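Local coordinates for protein SusD homolog (PDB 3SGH) that probably binds glycans at the cell surface of a gut Bacteroides, as an outer-membrane lipoprotein of the SusD family, at residues A117-G121 and D488-A492; I123-Q127 and A146-D150. One frame throughout, in Å; residues are numbered along the deposited sequence. Where two conformers were deposited one is given.

Contact 1 (A117-G121 and D488-A492); sequences ASLQG and DLWWA
L489 drives its two methyl groups into the carboxyl end of the helix that finishes at Q120, and more of its surface is buried against 117-121 than that of any other residue of 488-492. The contact is mostly a leucine side chain laid against backbone: its methyls meet carbonyl oxygens and the CA of a glycine. CD1 of L489 lies 3.3 Å from S118 O and also touches A117 O, while CD2 rests 3.5 Å from G121 CA. CG of L489 stands beside its own backbone N, anti to the carbonyl carbon (chi1 -61°), which aims the fork of the side chain at the last turn. G121 leaves the helix with positive phi, and a side chain there would run into CD2 of L489. Cutting L489 back to an alanine would remove both methyls and is likely to open a gap beside G121 and the carbonyls of the last turn. W491 brings the CZ2 edge of its indole to 3.7 Å from S118 O, which lies near the ring plane; the nearest side-chain atom there is S118 CB, and CB of L489 leans over the rim of one indole face.

The polar part passes through a single water, which donates to A117 O at 2.8 Å and accepts a weak bond from W491 NE1 at 3.0 Å. A117 O also receives the backbone bond from G121 N, so two donors grip it. A type I turn, closed by A492 N on L489 O, presents L489 and W491 to the helix together.

R430 of helix 424-432 reaches S118 O and packs on both L489 and W491, and R456 bonds Q120 O. With W144 of helix 140-162 against A117, the C-terminal loop joins a helix end inside the alpha-alpha superhelix of this SusD-like fold.

Contact 2 (I123-Q127 and A146-D150); sequences IPYTQ and AMFDD
The loop segment 123-127 passes the helical turn 146-150 with its backbone nearest at T126 and A146, whose CA atoms are 6.9 Å apart, and side chains bridge the gap. Y125 does most of this. With chi1 at -174°, the ring swings away from the backbone N and reaches the helix, where CG of selenomethionine M147 sits over one face, toward the CZ-CE1 rim, 4.0 Å from the ring centroid, as a CH-pi contact. The selenium of M147 lies farther off and oblique, a Met-aromatic contact at 5.0 Å from the same centroid. At the phenolic end, Y125 OH donates to D150 OD2 at 2.7 Å, using the anti lone pair of that oxygen, with ring and carboxylate planes 38° apart. Nearer the surface, T126 CG2 presses on A146 CB at 3.4 Å, a tight carbon pair, while T126 OG1 turns to D138.

R109 of helix 100-120 makes a cation-pi contact with the Y125 ring and a weak, long ion pair with D150 OD2. One tyrosine thus meets the helix through both its face and its hydroxyl, an apolar hold combined with a polar one that probably limits how the ring can tilt.

Contact 1 lies in the interior, with every touching residue buried, whereas contact 2 is farther from the centre of the chain and reaches the surface at T126. Contact 1 uses the end of helix 100-120 and contact 2 a turn of the next helix, 140-162: the first ties its helix to a loop 367 residues on, and the second folds the connection between the two helices back, nested within the larger loop. They touch where A117 CB meets M147 CE at 4.3 Å. Their chemistry differs accordingly: the inner contact sets methyls and indole against helix-end carbonyls with a water between, while the outer one relies on a direct tyrosine-carboxylate bond and packing over a ring.

Contact 1 (A117-G121 and D488-A492)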
ATOM      1  N   ALA A 117      -5.521 -10.098   1.348  1.00 15.23           N
ATOM      2  CA  ALA A 117      -4.757 -11.231   0.775  1.00 15.74           C
ATOM      3  C   ALA A 117      -3.257 -10.934   0.757  1.00 15.49           C
ATOM      4  O   ALA A 117      -2.451 -11.839   1.029  1.00 16.50           O
ATOM      5  CB  ALA A 117      -5.226 -11.590  -0.659  1.00 16.96           C
ATOM      6  N   SER A 118      -2.898  -9.689   0.469  1.00 15.09           N
ATOM      7  CA  SER A 118      -1.497  -9.219   0.478  1.00 14.72           C
ATOM      8  C   SER A 118      -0.898  -9.135   1.893  1.00 14.71           C
ATOM      9  O   SER A 118       0.317  -9.046   2.049  1.00 15.30           O
ATOM     10  CB  SER A 118      -1.391  -7.890  -0.238  1.00 14.71           C
ATOM     11  OG  SER A 118      -1.749  -8.054  -1.612  1.00 15.34           O
ATOM     12  N   LEU A 119      -1.759  -9.146   2.910  1.00 14.96           N
ATOM     13  CA  LEU A 119      -1.350  -9.214   4.296  1.00 14.88           C
ATOM     14  C   LEU A 119      -1.194 -10.668   4.795  1.00 15.88           C
ATOM     15  O   LEU A 119      -0.143 -11.015   5.319  1.00 15.33           O
ATOM     16  CB  LEU A 119      -2.375  -8.470   5.170  1.00 15.11           C
ATOM     17  CG  LEU A 119      -2.351  -6.941   5.060  1.00 14.38           C
ATOM     18  CD1 LEU A 119      -3.589  -6.266   5.697  1.00 12.14           C
ATOM     19  CD2 LEU A 119      -1.048  -6.351   5.732  1.00 13.96           C
ATOM     20  N   GLN A 120      -2.262 -11.474   4.729  1.00 14.37           N
ATOM     21  CA  GLN A 120      -2.284 -12.760   5.409  1.00 15.49           C
ATOM     22  C   GLN A 120      -2.252 -13.977   4.502  1.00 16.57           C
ATOM     23  O   GLN A 120      -1.947 -15.066   4.955  1.00 16.43           O
ATOM     24  CB  GLN A 120      -3.507 -12.878   6.338  1.00 15.33           C
ATOM     25  CG  GLN A 120      -4.825 -12.980   5.671  1.00 16.00           C
ATOM     26  CD  GLN A 120      -5.907 -13.314   6.676  1.00 17.40           C
ATOM     27  OE1 GLN A 120      -6.103 -12.580   7.626  1.00 21.19           O
ATOM     28  NE2 GLN A 120      -6.554 -14.462   6.511  1.00 16.60           N
ATOM     29  N   GLY A 121      -2.544 -13.791   3.225  1.00 16.31           N
ATOM     30  CA  GLY A 121      -2.567 -14.903   2.283  1.00 16.25           C
ATOM     31  C   GLY A 121      -3.970 -15.446   2.081  1.00 17.09           C
ATOM     32  O   GLY A 121      -4.874 -14.683   1.700  1.00 17.97           O
ATOM     33  N   ASP A 488       6.205 -16.960   4.004  1.00 17.32           N
ATOM     34  CA  ASP A 488       5.998 -16.242   2.775  1.00 16.01           C
ATOM     35  C   ASP A 488       4.638 -16.499   2.143  1.00 15.77           C
ATOM     36  O   ASP A 488       4.119 -17.616   2.128  1.00 16.60           O
ATOM     37  CB  ASP A 488       7.130 -16.524   1.795  1.00 16.13           C
ATOM     38  CG  ASP A 488       8.316 -15.549   1.961  1.00 16.39           C
ATOM     39  OD1 ASP A 488       8.108 -14.303   1.955  1.00 16.09           O
ATOM     40  OD2 ASP A 488       9.471 -16.063   2.092  1.00 18.52           O
ATOM     41  N   LEU A 489       4.092 -15.412   1.604  1.00 16.34           N
ATOM     42  CA  LEU A 489       2.929 -15.470   0.743  1.00 16.05           C
ATOM     43  C   LEU A 489       3.232 -16.051  -0.655  1.00 15.56           C
ATOM     44  O   LEU A 489       4.372 -16.098  -1.105  1.00 15.36           O
ATOM     45  CB  LEU A 489       2.310 -14.087   0.652  1.00 15.19           C
ATOM     46  CG  LEU A 489       1.829 -13.541   1.996  1.00 16.43           C
ATOM     47  CD1 LEU A 489       1.075 -12.229   1.826  1.00 15.78           C
ATOM     48  CD2 LEU A 489       0.927 -14.560   2.747  1.00 15.30           C
ATOM     49  N   TRP A 490       2.162 -16.409  -1.361  1.00 16.42           N
ATOM     50  CA  TRP A 490       2.249 -17.207  -2.582  1.00 16.23           C
ATOM     51  C   TRP A 490       3.032 -16.447  -3.681  1.00 15.89           C
ATOM     52  O   TRP A 490       3.813 -17.036  -4.453  1.00 17.63           O
ATOM     53  CB  TRP A 490       0.820 -17.505  -3.023  1.00 16.94           C
ATOM     54  CG  TRP A 490       0.626 -18.076  -4.357  1.00 17.21           C
ATOM     55  CD1 TRP A 490       0.931 -19.360  -4.768  1.00 18.15           C
ATOM     56  CD2 TRP A 490      -0.055 -17.458  -5.456  1.00 18.35           C
ATOM     57  NE1 TRP A 490       0.509 -19.535  -6.075  1.00 17.32           N
ATOM     58  CE2 TRP A 490      -0.075 -18.378  -6.511  1.00 18.71           C
ATOM     59  CE3 TRP A 490      -0.621 -16.209  -5.652  1.00 16.42           C
ATOM     60  CZ2 TRP A 490      -0.644 -18.076  -7.764  1.00 21.67           C
ATOM     61  CZ3 TRP A 490      -1.179 -15.914  -6.894  1.00 15.28           C
ATOM     62  CH2 TRP A 490      -1.176 -16.831  -7.921  1.00 16.54           C
ATOM     63  N   TRP A 491       2.813 -15.141  -3.723  1.00 15.26           N
ATOM     64  CA  TRP A 491       3.407 -14.255  -4.713  1.00 14.88           C
ATOM     65  C   TRP A 491       4.739 -13.660  -4.271  1.00 15.67           C
ATOM     66  O   TRP A 491       5.415 -13.036  -5.091  1.00 15.85           O
ATOM     67  CB  TRP A 491       2.457 -13.104  -5.053  1.00 15.05           C
ATOM     68  CG  TRP A 491       1.940 -12.366  -3.829  1.00 13.54           C
ATOM     69  CD1 TRP A 491       0.780 -12.597  -3.178  1.00 13.10           C
ATOM     70  CD2 TRP A 491       2.596 -11.288  -3.111  1.00 15.36           C
ATOM     71  NE1 TRP A 491       0.650 -11.730  -2.096  1.00 14.86           N
ATOM     72  CE2 TRP A 491       1.741 -10.912  -2.050  1.00 14.35           C
ATOM     73  CE3 TRP A 491       3.787 -10.584  -3.292  1.00 14.35           C
ATOM     74  CZ2 TRP A 491       2.074  -9.912  -1.140  1.00 16.75           C
ATOM     75  CZ3 TRP A 491       4.113  -9.563  -2.400  1.00 15.90           C
ATOM     76  CH2 TRP A 491       3.275  -9.249  -1.330  1.00 15.36           C
ATOM     77  N   ALA A 492       5.133 -13.863  -3.011  1.00 15.20           N
ATOM     78  CA  ALA A 492       6.362 -13.228  -2.488  1.00 15.56           C
ATOM     79  C   ALA A 492       7.567 -14.022  -2.928  1.00 15.49           C
ATOM     80  O   ALA A 492       7.470 -15.230  -3.152  1.00 16.46           O
ATOM     81  CB  ALA A 492       6.336 -13.169  -0.954  1.00 14.19           C
TER
HETATM   82  O   HOH W   1      -1.622 -13.452  -1.150  1.00 15.31           O

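Contact 2 (I123-Q127 and A146-D150)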
ATOM      1  N   ILE A 123      -7.744 -16.255   2.300  1.00 16.95           N
ATOM      2  CA  ILE A 123      -8.907 -15.679   2.951  1.00 16.11           C
ATOM      3  C   ILE A 123     -10.135 -16.382   2.406  1.00 16.78           C
ATOM      4  O   ILE A 123     -10.116 -16.873   1.296  1.00 16.77           O
ATOM      5  CB  ILE A 123      -9.033 -14.171   2.633  1.00 16.42           C
ATOM      6  CG1 ILE A 123      -9.116 -13.920   1.120  1.00 15.99           C
ATOM      7  CG2 ILE A 123      -7.902 -13.309   3.319  1.00 15.92           C
ATOM      8  CD1 ILE A 123      -9.476 -12.471   0.724  1.00 16.55           C
ATOM      9  N   PRO A 124     -11.256 -16.337   3.133  1.00 18.63           N
ATOM     10  CA  PRO A 124     -12.518 -16.726   2.503  1.00 19.82           C
ATOM     11  C   PRO A 124     -12.937 -15.684   1.471  1.00 20.46           C
ATOM     12  O   PRO A 124     -12.787 -14.466   1.712  1.00 22.48           O
ATOM     13  CB  PRO A 124     -13.521 -16.759   3.677  1.00 20.13           C
ATOM     14  CG  PRO A 124     -12.749 -16.520   4.909  1.00 21.52           C
ATOM     15  CD  PRO A 124     -11.424 -15.908   4.525  1.00 18.92           C
ATOM     16  N   TYR A 125     -13.452 -16.139   0.340  1.00 20.38           N
ATOM     17  CA  TYR A 125     -13.866 -15.233  -0.715  1.00 20.25           C
ATOM     18  C   TYR A 125     -14.937 -15.912  -1.584  1.00 21.62           C
ATOM     19  O   TYR A 125     -16.126 -15.592  -1.426  1.00 22.11           O
ATOM     20  CB  TYR A 125     -12.641 -14.700  -1.499  1.00 20.15           C
ATOM     21  CG  TYR A 125     -12.978 -13.627  -2.518  1.00 19.05           C
ATOM     22  CD1 TYR A 125     -12.971 -12.285  -2.173  1.00 19.74           C
ATOM     23  CD2 TYR A 125     -13.342 -13.972  -3.818  1.00 19.83           C
ATOM     24  CE1 TYR A 125     -13.305 -11.289  -3.091  1.00 18.43           C
ATOM     25  CE2 TYR A 125     -13.695 -12.958  -4.755  1.00 17.86           C
ATOM     26  CZ  TYR A 125     -13.675 -11.628  -4.357  1.00 19.08           C
ATOM     27  OH  TYR A 125     -14.024 -10.638  -5.230  1.00 21.77           O
ATOM     28  N   THR A 126     -14.550 -16.887  -2.391  1.00 22.29           N
ATOM     29  CA  THR A 126     -15.478 -17.547  -3.325  1.00 23.70           C
ATOM     30  C   THR A 126     -16.613 -18.272  -2.634  1.00 25.75           C
ATOM     31  O   THR A 126     -17.733 -18.302  -3.150  1.00 25.08           O
ATOM     32  CB  THR A 126     -14.757 -18.521  -4.259  1.00 24.10           C
ATOM     33  OG1 THR A 126     -14.158 -19.563  -3.498  1.00 26.54           O
ATOM     34  CG2 THR A 126     -13.663 -17.820  -5.051  1.00 22.53           C
ATOM     35  N   GLN A 127     -16.329 -18.807  -1.452  1.00 26.99           N
ATOM     36  CA  GLN A 127     -17.259 -19.677  -0.731  0.50 28.85           C
ATOM     37  C   GLN A 127     -18.078 -18.937   0.315  1.00 29.26           C
ATOM     38  O   GLN A 127     -18.842 -19.554   1.035  1.00 31.58           O
ATOM     39  CB  GLN A 127     -16.491 -20.812  -0.050  0.50 28.96           C
ATOM     40  CG  GLN A 127     -15.698 -21.686  -1.014  0.50 30.42           C
ATOM     41  CD  GLN A 127     -16.546 -22.185  -2.147  0.50 32.54           C
ATOM     42  OE1 GLN A 127     -17.416 -23.042  -1.957  0.50 34.26           O
ATOM     43  NE2 GLN A 127     -16.291 -21.673  -3.343  0.50 32.23           N
ATOM     44  N   ALA A 146     -10.094 -15.403  -8.585  1.00 17.42           N
ATOM     45  CA  ALA A 146     -11.468 -14.990  -8.329  1.00 16.99           C
ATOM     46  C   ALA A 146     -11.626 -13.475  -8.321  1.00 17.12           C
ATOM     47  O   ALA A 146     -12.593 -12.981  -8.884  1.00 16.97           O
ATOM     48  CB  ALA A 146     -11.995 -15.560  -7.011  1.00 17.02           C
HETATM   49  N   MSE A 147     -10.685 -12.766  -7.675  1.00 16.81           N
HETATM   50  CA  MSE A 147     -10.732 -11.305  -7.605  1.00 16.70           C
HETATM   51  C   MSE A 147     -10.533 -10.689  -8.989  1.00 15.98           C
HETATM   52  O   MSE A 147     -11.239  -9.730  -9.322  1.00 16.97           O
HETATM   53  CB  MSE A 147      -9.754 -10.716  -6.564  1.00 17.06           C
HETATM   54  CG  MSE A 147     -10.100 -11.057  -5.165  1.00 17.20           C
HETATM   55 SE   MSE A 147      -8.991 -10.147  -3.877  0.75 14.21          SE
HETATM   56  CE  MSE A 147      -7.356 -11.100  -4.332  1.00 15.62           C
ATOM     57  N   PHE A 148      -9.617 -11.212  -9.807  1.00 16.01           N
ATOM     58  CA  PHE A 148      -9.491 -10.753 -11.211  1.00 15.45           C
ATOM     59  C   PHE A 148     -10.823 -10.937 -11.973  1.00 17.17           C
ATOM     60  O   PHE A 148     -11.265 -10.042 -12.695  1.00 15.93           O
ATOM     61  CB  PHE A 148      -8.352 -11.472 -11.968  1.00 14.87           C
ATOM     62  CG  PHE A 148      -6.960 -10.920 -11.698  1.00 16.05           C
ATOM     63  CD1 PHE A 148      -6.601  -9.680 -12.184  1.00 13.13           C
ATOM     64  CD2 PHE A 148      -6.024 -11.647 -10.949  1.00 16.38           C
ATOM     65  CE1 PHE A 148      -5.365  -9.141 -11.957  1.00 17.75           C
ATOM     66  CE2 PHE A 148      -4.765 -11.130 -10.731  1.00 16.27           C
ATOM     67  CZ  PHE A 148      -4.425  -9.867 -11.235  1.00 16.56           C
ATOM     68  N   ASP A 149     -11.451 -12.099 -11.788  1.00 17.70           N
ATOM     69  CA  ASP A 149     -12.756 -12.353 -12.413  1.00 19.84           C
ATOM     70  C   ASP A 149     -13.830 -11.327 -12.020  1.00 19.47           C
ATOM     71  O   ASP A 149     -14.566 -10.825 -12.883  1.00 18.22           O
ATOM     72  CB  ASP A 149     -13.232 -13.789 -12.143  1.00 20.78           C
ATOM     73  CG  ASP A 149     -12.321 -14.844 -12.781  1.00 23.09           C
ATOM     74  OD1 ASP A 149     -11.532 -14.512 -13.683  1.00 23.27           O
ATOM     75  OD2 ASP A 149     -12.398 -16.022 -12.347  1.00 24.31           O
ATOM     76  N   ASP A 150     -13.931 -11.007 -10.731  1.00 18.59           N
ATOM     77  CA  ASP A 150     -14.963 -10.095 -10.278  1.00 18.49           C
ATOM     78  C   ASP A 150     -14.629  -8.683 -10.771  1.00 16.96           C
ATOM     79  O   ASP A 150     -15.503  -7.909 -11.171  1.00 17.91           O
ATOM     80  CB  ASP A 150     -15.072 -10.145  -8.764  1.00 18.79           C
ATOM     81  CG  ASP A 150     -15.798 -11.412  -8.265  1.00 21.14           C
ATOM     82  OD1 ASP A 150     -16.521 -12.057  -9.055  1.00 23.59           O
ATOM     83  OD2 ASP A 150     -15.667 -11.729  -7.072  1.00 20.24           O
TER